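Local coordinates for protein tyrosine--tRNA ligase (Archaeoglobus fulgidus, PDB 2CYB) that probably activates L-tyrosine with ATP to tyrosyl-adenylate and transfers the tyrosyl group to the acceptor end of tRNA(Tyr), working as a homodimeric aminoacyl-tRNA synthetase, at residues A[57-61]-A[62-66]; A[225-228]-A[229-233]; A[282-285]-A[286-289]. All coordinates share one frame; numbering follows the deposited sequence.

Contact 1: residues A[57-61]-A[62-66]; sequences MDLQE and AGFEI
The carbonyl oxygen of L59 receives the N-H of F64 in the 6→1 bond that closes the helix end: F64 N lies 2.9 Å from L59 O, and the N-H...O angle of 158° makes it fairly straight, although the donor is tilted from the carbonyl plane. Inside this loop G63 N reaches Q60 O at 3.2 Å, coming from above that carbonyl rather than onto a lone pair. A62 N makes the last regular helical bond, to D58 O at 2.9 Å, and a weaker one to L59 O. G63 has a positive phi, where a side chain would be jammed against the preceding carbonyl oxygen.

The reversal brings the F64 ring back over L59. CD2 of L59 stands 3.6 Å from the ring centroid and only 7° off the normal, a CH-pi contact over the middle of one face; chi1 of -84° at F64, with CG anti to the carbonyl carbon, presents that face to the leucine. An alanine in place of F64 would probably leave L59 CD2 without its aromatic cover and open a gap beside I10 and L173. Further along, I66 CD1 meets L59 CB at 3.9 Å, while I66 CG1 lies 3.7 Å from Q60 CB, the two side chains crossing at about a right angle. D58, itself buried, is held by salt bridges to K55 (through OD1) and R12 (through OD2).

The paired 6→1 and 5→2 bonds around G63 define a Schellman motif, here turning helix 47-61 into strand 65-70 within a beta-alpha-beta unit of the Rossmann fold.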
ATOM      1  N   MET A  57      12.100 -19.930 -22.644  1.00 39.34           N
ATOM      2  CA  MET A  57      12.950 -20.390 -23.742  1.00 41.32           C
ATOM      3  C   MET A  57      12.078 -20.891 -24.888  1.00 37.90           C
ATOM      4  O   MET A  57      12.426 -20.726 -26.055  1.00 37.95           O
ATOM      5  CB  MET A  57      13.910 -21.490 -23.272  1.00 45.14           C
ATOM      6  CG  MET A  57      15.009 -20.974 -22.355  1.00 48.34           C
ATOM      7  SD  MET A  57      16.256 -22.210 -21.930  1.00 63.06           S
ATOM      8  CE  MET A  57      17.440 -21.934 -23.229  1.00 65.85           C
ATOM      9  N   ASP A  58      10.945 -21.503 -24.559  1.00 38.84           N
ATOM     10  CA  ASP A  58      10.021 -21.969 -25.589  1.00 33.42           C
ATOM     11  C   ASP A  58       9.536 -20.731 -26.344  1.00 36.37           C
ATOM     12  O   ASP A  58       9.557 -20.688 -27.569  1.00 35.92           O
ATOM     13  CB  ASP A  58       8.792 -22.658 -24.975  1.00 29.61           C
ATOM     14  CG  ASP A  58       9.117 -23.986 -24.298  1.00 37.06           C
ATOM     15  OD1 ASP A  58       8.209 -24.549 -23.639  1.00 37.43           O
ATOM     16  OD2 ASP A  58      10.260 -24.469 -24.428  1.00 38.41           O
ATOM     17  N   LEU A  59       9.099 -19.720 -25.595  1.00 37.87           N
ATOM     18  CA  LEU A  59       8.584 -18.481 -26.181  1.00 34.77           C
ATOM     19  C   LEU A  59       9.596 -17.755 -27.054  1.00 40.50           C
ATOM     20  O   LEU A  59       9.251 -17.233 -28.120  1.00 41.81           O
ATOM     21  CB  LEU A  59       8.084 -17.545 -25.070  1.00 32.42           C
ATOM     22  CG  LEU A  59       6.712 -17.916 -24.501  1.00 31.67           C
ATOM     23  CD1 LEU A  59       6.534 -17.339 -23.098  1.00 40.18           C
ATOM     24  CD2 LEU A  59       5.631 -17.413 -25.440  1.00 35.80           C
ATOM     25  N   GLN A  60      10.842 -17.712 -26.600  1.00 34.12           N
ATOM     26  CA  GLN A  60      11.906 -17.059 -27.355  1.00 38.10           C
ATOM     27  C   GLN A  60      12.131 -17.834 -28.659  1.00 45.61           C
ATOM     28  O   GLN A  60      12.409 -17.251 -29.711  1.00 41.65           O
ATOM     29  CB  GLN A  60      13.180 -17.025 -26.507  1.00 43.03           C
ATOM     30  CG  GLN A  60      14.304 -16.158 -27.048  1.00 53.30           C
ATOM     31  CD  GLN A  60      15.019 -16.796 -28.219  1.00 53.70           C
ATOM     32  OE1 GLN A  60      15.462 -17.938 -28.132  1.00 52.31           O
ATOM     33  NE2 GLN A  60      15.141 -16.058 -29.319  1.00 55.12           N
ATOM     34  N   GLU A  61      11.989 -19.154 -28.587  1.00 41.38           N
ATOM     35  CA  GLU A  61      12.162 -20.003 -29.761  1.00 42.76           C
ATOM     36  C   GLU A  61      11.007 -19.784 -30.728  1.00 44.46           C
ATOM     37  O   GLU A  61      11.153 -19.977 -31.936  1.00 44.10           O
ATOM     38  CB  GLU A  61      12.217 -21.478 -29.351  1.00 40.74           C
ATOM     39  CG  GLU A  61      12.352 -22.433 -30.519  1.00 60.21           C
ATOM     40  CD  GLU A  61      12.439 -23.882 -30.083  1.00 73.43           C
ATOM     41  OE1 GLU A  61      12.505 -24.765 -30.967  1.00 77.30           O
ATOM     42  OE2 GLU A  61      12.444 -24.139 -28.858  1.00 74.74           O
ATOM     43  N   ALA A  62       9.858 -19.383 -30.193  1.00 39.91           N
ATOM     44  CA  ALA A  62       8.680 -19.132 -31.008  1.00 38.08           C
ATOM     45  C   ALA A  62       8.629 -17.689 -31.517  1.00 32.33           C
ATOM     46  O   ALA A  62       7.611 -17.256 -32.049  1.00 41.04           O
ATOM     47  CB  ALA A  62       7.416 -19.456 -30.221  1.00 37.92           C
ATOM     48  N   GLY A  63       9.713 -16.942 -31.325  1.00 39.22           N
ATOM     49  CA  GLY A  63       9.751 -15.574 -31.820  1.00 43.16           C
ATOM     50  C   GLY A  63       9.449 -14.418 -30.880  1.00 47.29           C
ATOM     51  O   GLY A  63       9.510 -13.261 -31.300  1.00 41.88           O
ATOM     52  N   PHE A  64       9.124 -14.709 -29.623  1.00 45.15           N
ATOM     53  CA  PHE A  64       8.816 -13.659 -28.651  1.00 40.02           C
ATOM     54  C   PHE A  64      10.049 -12.933 -28.146  1.00 35.07           C
ATOM     55  O   PHE A  64      11.154 -13.481 -28.149  1.00 39.68           O
ATOM     56  CB  PHE A  64       8.115 -14.237 -27.414  1.00 34.33           C
ATOM     57  CG  PHE A  64       6.640 -14.416 -27.563  1.00 34.49           C
ATOM     58  CD1 PHE A  64       6.118 -15.333 -28.467  1.00 36.83           C
ATOM     59  CD2 PHE A  64       5.760 -13.688 -26.763  1.00 41.28           C
ATOM     60  CE1 PHE A  64       4.745 -15.527 -28.571  1.00 37.34           C
ATOM     61  CE2 PHE A  64       4.385 -13.873 -26.857  1.00 36.71           C
ATOM     62  CZ  PHE A  64       3.874 -14.798 -27.766  1.00 44.72           C
ATOM     63  N   GLU A  65       9.835 -11.693 -27.709  1.00 39.90           N
ATOM     64  CA  GLU A  65      10.876 -10.866 -27.104  1.00 36.88           C
ATOM     65  C   GLU A  65      10.731 -11.295 -25.647  1.00 33.03           C
ATOM     66  O   GLU A  65       9.607 -11.428 -25.171  1.00 39.22           O
ATOM     67  CB  GLU A  65      10.531  -9.373 -27.202  1.00 41.81           C
ATOM     68  CG  GLU A  65      10.569  -8.764 -28.595  1.00 56.17           C
ATOM     69  CD  GLU A  65      10.287  -7.263 -28.583  1.00 59.22           C
ATOM     70  OE1 GLU A  65      10.481  -6.611 -29.627  1.00 59.33           O
ATOM     71  OE2 GLU A  65       9.864  -6.732 -27.531  1.00 46.88           O
ATOM     72  N   ILE A  66      11.837 -11.507 -24.944  1.00 33.50           N
ATOM     73  CA  ILE A  66      11.758 -11.957 -23.558  1.00 39.77           C
ATOM     74  C   ILE A  66      12.318 -11.005 -22.516  1.00 37.03           C
ATOM     75  O   ILE A  66      13.434 -10.498 -22.643  1.00 39.75           O
ATOM     76  CB  ILE A  66      12.479 -13.316 -23.368  1.00 40.78           C
ATOM     77  CG1 ILE A  66      11.879 -14.370 -24.300  1.00 41.28           C
ATOM     78  CG2 ILE A  66      12.366 -13.771 -21.917  1.00 42.27           C
ATOM     79  CD1 ILE A  66      10.408 -14.626 -24.087  1.00 36.75           C
TER

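Contact 2: residues A[225-228]-A[229-233]; sequences VRDP and PEEVE
D227 meets the first helical turn through both its methylene and its carboxylate. Its CB lies 3.9 Å from CG2 of V232, and its OD1 is 3.7 Å from CG of E231, a contact with the aliphatic part of the glutamate. CG of D227 sits beside its own backbone N, and OD2 accepts from S224 N and forms a salt bridge with K235, one turn further along the helix than E231. The E231 chain bends at chi2, and its OE1 remains 5.0 Å from D227 OD1; the two carboxylate planes are 60° apart. K235 probably offsets part of the negative charge gathered here.

P228 follows at the N-cap position. It has no side-chain acceptor for capping; its carbonyl, as at any N-cap, takes the first i to i+4 bond of the helix. V232 N binds P228 O at 2.9 Å with an N-H...O angle of 164°, nearly along the C=O axis. E231 N adds a weak bond to the same oxygen, strongly bent at 117°. The P228 ring lies alongside the E231 side chain, both pointing the same way, with CG of the proline 3.5 Å from CB of the glutamate. P228 CB also approaches P229 CD at 3.6 Å, and P229, in the first turn, needs no N-H for helical bonding.

The segment therefore forms the entry into helix 229-237 at the protein surface. P229 and V232 face helix 297-319, touching R316 and N309 among others, whereas upstream V225 packs on V96 of helix 83-99 and its backbone pairs with I45 of the 'HIGH' region.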
ATOM      1  N   VAL A 225      19.625 -25.769  -8.126  1.00 39.93           N
ATOM      2  CA  VAL A 225      20.646 -25.769  -9.176  1.00 43.28           C
ATOM      3  C   VAL A 225      22.044 -25.885  -8.593  1.00 44.81           C
ATOM      4  O   VAL A 225      23.019 -26.058  -9.325  1.00 50.96           O
ATOM      5  CB  VAL A 225      20.605 -24.474 -10.017  1.00 48.28           C
ATOM      6  CG1 VAL A 225      19.249 -24.325 -10.684  1.00 47.01           C
ATOM      7  CG2 VAL A 225      20.921 -23.269  -9.132  1.00 48.49           C
ATOM      8  N   ARG A 226      22.137 -25.787  -7.274  1.00 45.98           N
ATOM      9  CA  ARG A 226      23.422 -25.859  -6.596  1.00 45.91           C
ATOM     10  C   ARG A 226      23.672 -27.238  -5.986  1.00 43.78           C
ATOM     11  O   ARG A 226      24.766 -27.513  -5.501  1.00 43.08           O
ATOM     12  CB  ARG A 226      23.480 -24.781  -5.512  1.00 55.28           C
ATOM     13  CG  ARG A 226      24.871 -24.308  -5.148  1.00 62.24           C
ATOM     14  CD  ARG A 226      24.801 -23.216  -4.084  1.00 71.12           C
ATOM     15  NE  ARG A 226      26.122 -22.728  -3.701  1.00 69.55           N
ATOM     16  CZ  ARG A 226      26.946 -22.077  -4.516  1.00 72.58           C
ATOM     17  NH1 ARG A 226      26.587 -21.830  -5.770  1.00 73.38           N
ATOM     18  NH2 ARG A 226      28.131 -21.672  -4.078  1.00 68.42           N
ATOM     19  N   ASP A 227      22.661 -28.105  -6.000  1.00 36.83           N
ATOM     20  CA  ASP A 227      22.837 -29.443  -5.449  1.00 37.11           C
ATOM     21  C   ASP A 227      23.905 -30.217  -6.232  1.00 44.14           C
ATOM     22  O   ASP A 227      23.877 -30.266  -7.465  1.00 41.76           O
ATOM     23  CB  ASP A 227      21.525 -30.239  -5.485  1.00 35.67           C
ATOM     24  CG  ASP A 227      20.547 -29.823  -4.400  1.00 42.26           C
ATOM     25  OD1 ASP A 227      20.993 -29.385  -3.318  1.00 46.61           O
ATOM     26  OD2 ASP A 227      19.325 -29.961  -4.620  1.00 36.65           O
ATOM     27  N   PRO A 228      24.876 -30.814  -5.524  1.00 42.15           N
ATOM     28  CA  PRO A 228      25.925 -31.577  -6.208  1.00 44.13           C
ATOM     29  C   PRO A 228      25.345 -32.886  -6.761  1.00 42.26           C
ATOM     30  O   PRO A 228      24.348 -33.404  -6.241  1.00 35.11           O
ATOM     31  CB  PRO A 228      26.955 -31.806  -5.108  1.00 43.82           C
ATOM     32  CG  PRO A 228      26.109 -31.878  -3.870  1.00 49.27           C
ATOM     33  CD  PRO A 228      25.135 -30.743  -4.074  1.00 45.18           C
ATOM     34  N   PRO A 229      25.964 -33.439  -7.816  1.00 39.33           N
ATOM     35  CA  PRO A 229      25.494 -34.684  -8.429  1.00 43.94           C
ATOM     36  C   PRO A 229      25.089 -35.749  -7.416  1.00 42.11           C
ATOM     37  O   PRO A 229      24.062 -36.404  -7.571  1.00 38.16           O
ATOM     38  CB  PRO A 229      26.679 -35.104  -9.290  1.00 36.58           C
ATOM     39  CG  PRO A 229      27.200 -33.792  -9.762  1.00 39.14           C
ATOM     40  CD  PRO A 229      27.181 -32.954  -8.492  1.00 43.73           C
ATOM     41  N   GLU A 230      25.897 -35.914  -6.375  1.00 41.22           N
ATOM     42  CA  GLU A 230      25.611 -36.898  -5.337  1.00 45.75           C
ATOM     43  C   GLU A 230      24.307 -36.591  -4.613  1.00 37.00           C
ATOM     44  O   GLU A 230      23.515 -37.492  -4.338  1.00 37.44           O
ATOM     45  CB  GLU A 230      26.755 -36.938  -4.317  1.00 53.24           C
ATOM     46  CG  GLU A 230      27.916 -37.841  -4.694  1.00 65.67           C
ATOM     47  CD  GLU A 230      27.640 -39.305  -4.387  1.00 75.49           C
ATOM     48  OE1 GLU A 230      26.699 -39.876  -4.981  1.00 83.61           O
ATOM     49  OE2 GLU A 230      28.365 -39.881  -3.546  1.00 70.04           O
ATOM     50  N   GLU A 231      24.096 -35.317  -4.298  1.00 36.74           N
ATOM     51  CA  GLU A 231      22.889 -34.892  -3.597  1.00 40.08           C
ATOM     52  C   GLU A 231      21.670 -35.062  -4.499  1.00 35.03           C
ATOM     53  O   GLU A 231      20.608 -35.489  -4.043  1.00 39.24           O
ATOM     54  CB  GLU A 231      23.024 -33.434  -3.142  1.00 40.78           C
ATOM     55  CG  GLU A 231      21.827 -32.907  -2.350  1.00 42.64           C
ATOM     56  CD  GLU A 231      21.630 -33.605  -1.010  1.00 50.15           C
ATOM     57  OE1 GLU A 231      20.608 -33.326  -0.342  1.00 48.08           O
ATOM     58  OE2 GLU A 231      22.486 -34.426  -0.620  1.00 50.04           O
ATOM     59  N   VAL A 232      21.816 -34.726  -5.777  1.00 29.93           N
ATOM     60  CA  VAL A 232      20.708 -34.899  -6.719  1.00 34.98           C
ATOM     61  C   VAL A 232      20.301 -36.371  -6.739  1.00 34.57           C
ATOM     62  O   VAL A 232      19.119 -36.706  -6.694  1.00 35.37           O
ATOM     63  CB  VAL A 232      21.107 -34.486  -8.149  1.00 34.64           C
ATOM     64  CG1 VAL A 232      20.019 -34.887  -9.132  1.00 34.29           C
ATOM     65  CG2 VAL A 232      21.348 -32.984  -8.211  1.00 36.88           C
ATOM     66  N   GLU A 233      21.293 -37.250  -6.803  1.00 40.40           N
ATOM     67  CA  GLU A 233      21.028 -38.681  -6.832  1.00 37.98           C
ATOM     68  C   GLU A 233      20.293 -39.138  -5.588  1.00 33.75           C
ATOM     69  O   GLU A 233      19.329 -39.897  -5.676  1.00 33.28           O
ATOM     70  CB  GLU A 233      22.337 -39.453  -6.986  1.00 37.75           C
ATOM     71  CG  GLU A 233      22.899 -39.421  -8.400  1.00 42.20           C
ATOM     72  CD  GLU A 233      24.307 -39.978  -8.477  1.00 51.42           C
ATOM     73  OE1 GLU A 233      24.647 -40.844  -7.642  1.00 58.95           O
ATOM     74  OE2 GLU A 233      25.068 -39.558  -9.376  1.00 50.62           O
TER

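Contact 3: residues A[282-285]-A[286-289]; sequences SFEE and LAED
A287 and F283, one helical turn apart, meet through the alanine methyl and the phenyl ring. A287 CB lies over one ring face, 4.2 Å from the centroid and 28° off its normal; its closest ring atom is F283 CE1, 3.7 Å from A287 CB. F283 has CG anti to the backbone N, which carries the ring alongside the helix to this methyl. Beneath them A287 N binds F283 O at 2.7 Å and is almost straight at 175°.

On the exposed side, E284 and E288 cross obliquely with their carboxylate planes only 17° apart. E284 OE1 comes within 3.6 Å of E288 OE1, a like-charge approach that probably costs some energy unless solvent screens it.

Further i to i+4 bonds, from L286 N to S282 O and from D289 N to E285 O, fix the spacing of these side chains. Y280 binds the D289 carboxylate, while K256 and L260 of helix 250-263 pack against F283.

At the start, S282 OG accepts from E285 N at 3.2 Å, and E285 OE2 accepts from A281 N, just before the cap. This serine N-cap begins helix 283-292 just after strand 278-280.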
ATOM      1  N   SER A 282       8.997 -39.098 -26.526  1.00 35.24           N
ATOM      2  CA  SER A 282       7.930 -38.214 -26.077  1.00 41.31           C
ATOM      3  C   SER A 282       7.517 -38.616 -24.673  1.00 40.22           C
ATOM      4  O   SER A 282       7.743 -39.751 -24.255  1.00 38.27           O
ATOM      5  CB  SER A 282       6.720 -38.303 -27.009  1.00 38.50           C
ATOM      6  OG  SER A 282       6.022 -39.519 -26.804  1.00 36.96           O
ATOM      7  N   PHE A 283       6.906 -37.691 -23.946  1.00 39.99           N
ATOM      8  CA  PHE A 283       6.482 -37.987 -22.592  1.00 36.06           C
ATOM      9  C   PHE A 283       5.319 -38.956 -22.592  1.00 37.27           C
ATOM     10  O   PHE A 283       5.216 -39.809 -21.716  1.00 36.18           O
ATOM     11  CB  PHE A 283       6.078 -36.708 -21.846  1.00 36.49           C
ATOM     12  CG  PHE A 283       5.540 -36.973 -20.474  1.00 35.40           C
ATOM     13  CD1 PHE A 283       4.172 -37.001 -20.242  1.00 40.35           C
ATOM     14  CD2 PHE A 283       6.403 -37.274 -19.425  1.00 39.52           C
ATOM     15  CE1 PHE A 283       3.666 -37.331 -18.986  1.00 41.69           C
ATOM     16  CE2 PHE A 283       5.905 -37.606 -18.167  1.00 30.70           C
ATOM     17  CZ  PHE A 283       4.533 -37.633 -17.950  1.00 43.53           C
ATOM     18  N   GLU A 284       4.437 -38.829 -23.576  1.00 35.92           N
ATOM     19  CA  GLU A 284       3.292 -39.721 -23.634  1.00 39.87           C
ATOM     20  C   GLU A 284       3.743 -41.177 -23.774  1.00 34.46           C
ATOM     21  O   GLU A 284       3.106 -42.078 -23.238  1.00 40.45           O
ATOM     22  CB  GLU A 284       2.373 -39.337 -24.795  1.00 50.01           C
ATOM     23  CG  GLU A 284       0.974 -39.926 -24.679  1.00 68.24           C
ATOM     24  CD  GLU A 284       0.336 -39.659 -23.320  1.00 77.78           C
ATOM     25  OE1 GLU A 284       0.773 -40.274 -22.323  1.00 81.67           O
ATOM     26  OE2 GLU A 284      -0.597 -38.831 -23.246  1.00 82.35           O
ATOM     27  N   GLU A 285       4.843 -41.400 -24.485  1.00 34.23           N
ATOM     28  CA  GLU A 285       5.375 -42.752 -24.668  1.00 38.93           C
ATOM     29  C   GLU A 285       5.915 -43.256 -23.329  1.00 39.52           C
ATOM     30  O   GLU A 285       5.673 -44.395 -22.929  1.00 36.96           O
ATOM     31  CB  GLU A 285       6.515 -42.750 -25.692  1.00 43.26           C
ATOM     32  CG  GLU A 285       6.103 -42.408 -27.117  1.00 54.76           C
ATOM     33  CD  GLU A 285       7.295 -42.277 -28.053  1.00 59.01           C
ATOM     34  OE1 GLU A 285       7.083 -41.988 -29.249  1.00 70.89           O
ATOM     35  OE2 GLU A 285       8.444 -42.461 -27.593  1.00 58.07           O
ATOM     36  N   LEU A 286       6.653 -42.388 -22.646  1.00 35.86           N
ATOM     37  CA  LEU A 286       7.237 -42.711 -21.351  1.00 32.49           C
ATOM     38  C   LEU A 286       6.116 -42.975 -20.356  1.00 35.52           C
ATOM     39  O   LEU A 286       6.100 -44.006 -19.686  1.00 35.93           O
ATOM     40  CB  LEU A 286       8.114 -41.543 -20.881  1.00 33.88           C
ATOM     41  CG  LEU A 286       8.977 -41.678 -19.623  1.00 37.23           C
ATOM     42  CD1 LEU A 286       9.861 -40.448 -19.489  1.00 47.77           C
ATOM     43  CD2 LEU A 286       8.110 -41.829 -18.395  1.00 41.12           C
ATOM     44  N   ALA A 287       5.165 -42.051 -20.273  1.00 34.83           N
ATOM     45  CA  ALA A 287       4.047 -42.202 -19.349  1.00 40.15           C
ATOM     46  C   ALA A 287       3.275 -43.483 -19.622  1.00 34.10           C
ATOM     47  O   ALA A 287       2.874 -44.189 -18.696  1.00 38.88           O
ATOM     48  CB  ALA A 287       3.112 -40.997 -19.452  1.00 41.97           C
ATOM     49  N   GLU A 288       3.066 -43.778 -20.901  1.00 36.55           N
ATOM     50  CA  GLU A 288       2.339 -44.978 -21.295  1.00 46.53           C
ATOM     51  C   GLU A 288       3.026 -46.227 -20.744  1.00 43.96           C
ATOM     52  O   GLU A 288       2.370 -47.114 -20.198  1.00 43.24           O
ATOM     53  CB  GLU A 288       2.253 -45.061 -22.821  1.00 54.88           C
ATOM     54  CG  GLU A 288       0.841 -45.273 -23.359  1.00 72.55           C
ATOM     55  CD  GLU A 288      -0.060 -44.060 -23.163  1.00 80.67           C
ATOM     56  OE1 GLU A 288      -0.279 -43.654 -22.002  1.00 84.71           O
ATOM     57  OE2 GLU A 288      -0.551 -43.513 -24.176  1.00 80.10           O
ATOM     58  N   ASP A 289       4.345 -46.293 -20.890  1.00 38.53           N
ATOM     59  CA  ASP A 289       5.105 -47.438 -20.393  1.00 39.22           C
ATOM     60  C   ASP A 289       5.138 -47.479 -18.873  1.00 42.71           C
ATOM     61  O   ASP A 289       5.209 -48.555 -18.275  1.00 38.71           O
ATOM     62  CB  ASP A 289       6.535 -47.410 -20.944  1.00 34.89           C
ATOM     63  CG  ASP A 289       6.694 -48.273 -22.184  1.00 42.65           C
ATOM     64  OD1 ASP A 289       5.679 -48.822 -22.660  1.00 45.92           O
ATOM     65  OD2 ASP A 289       7.829 -48.405 -22.682  1.00 38.51           O
TER

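Overall arrangement
The three contacts follow one another along the chain without touching. Contact 1 ends a helix with a Schellman motif, whereas contacts 2 and 3 begin helices, with a proline and a serine at the N-cap. Contact 1 belongs to the Rossmann-fold part, near the substrate: the I66 side chain is about 6 Å from that of Y36, a tyrosine-binding residue, and about 13 Å from the bound tyrosine. Contacts 2 and 3 lie away from the tyrosine pocket. Centres of contacts 1 and 2 are 29 Å apart; contact 3 is 26 Å from either. Nearest atoms are about 12 Å apart from contact 1 to either other and about 16 Å between contacts 2 and 3.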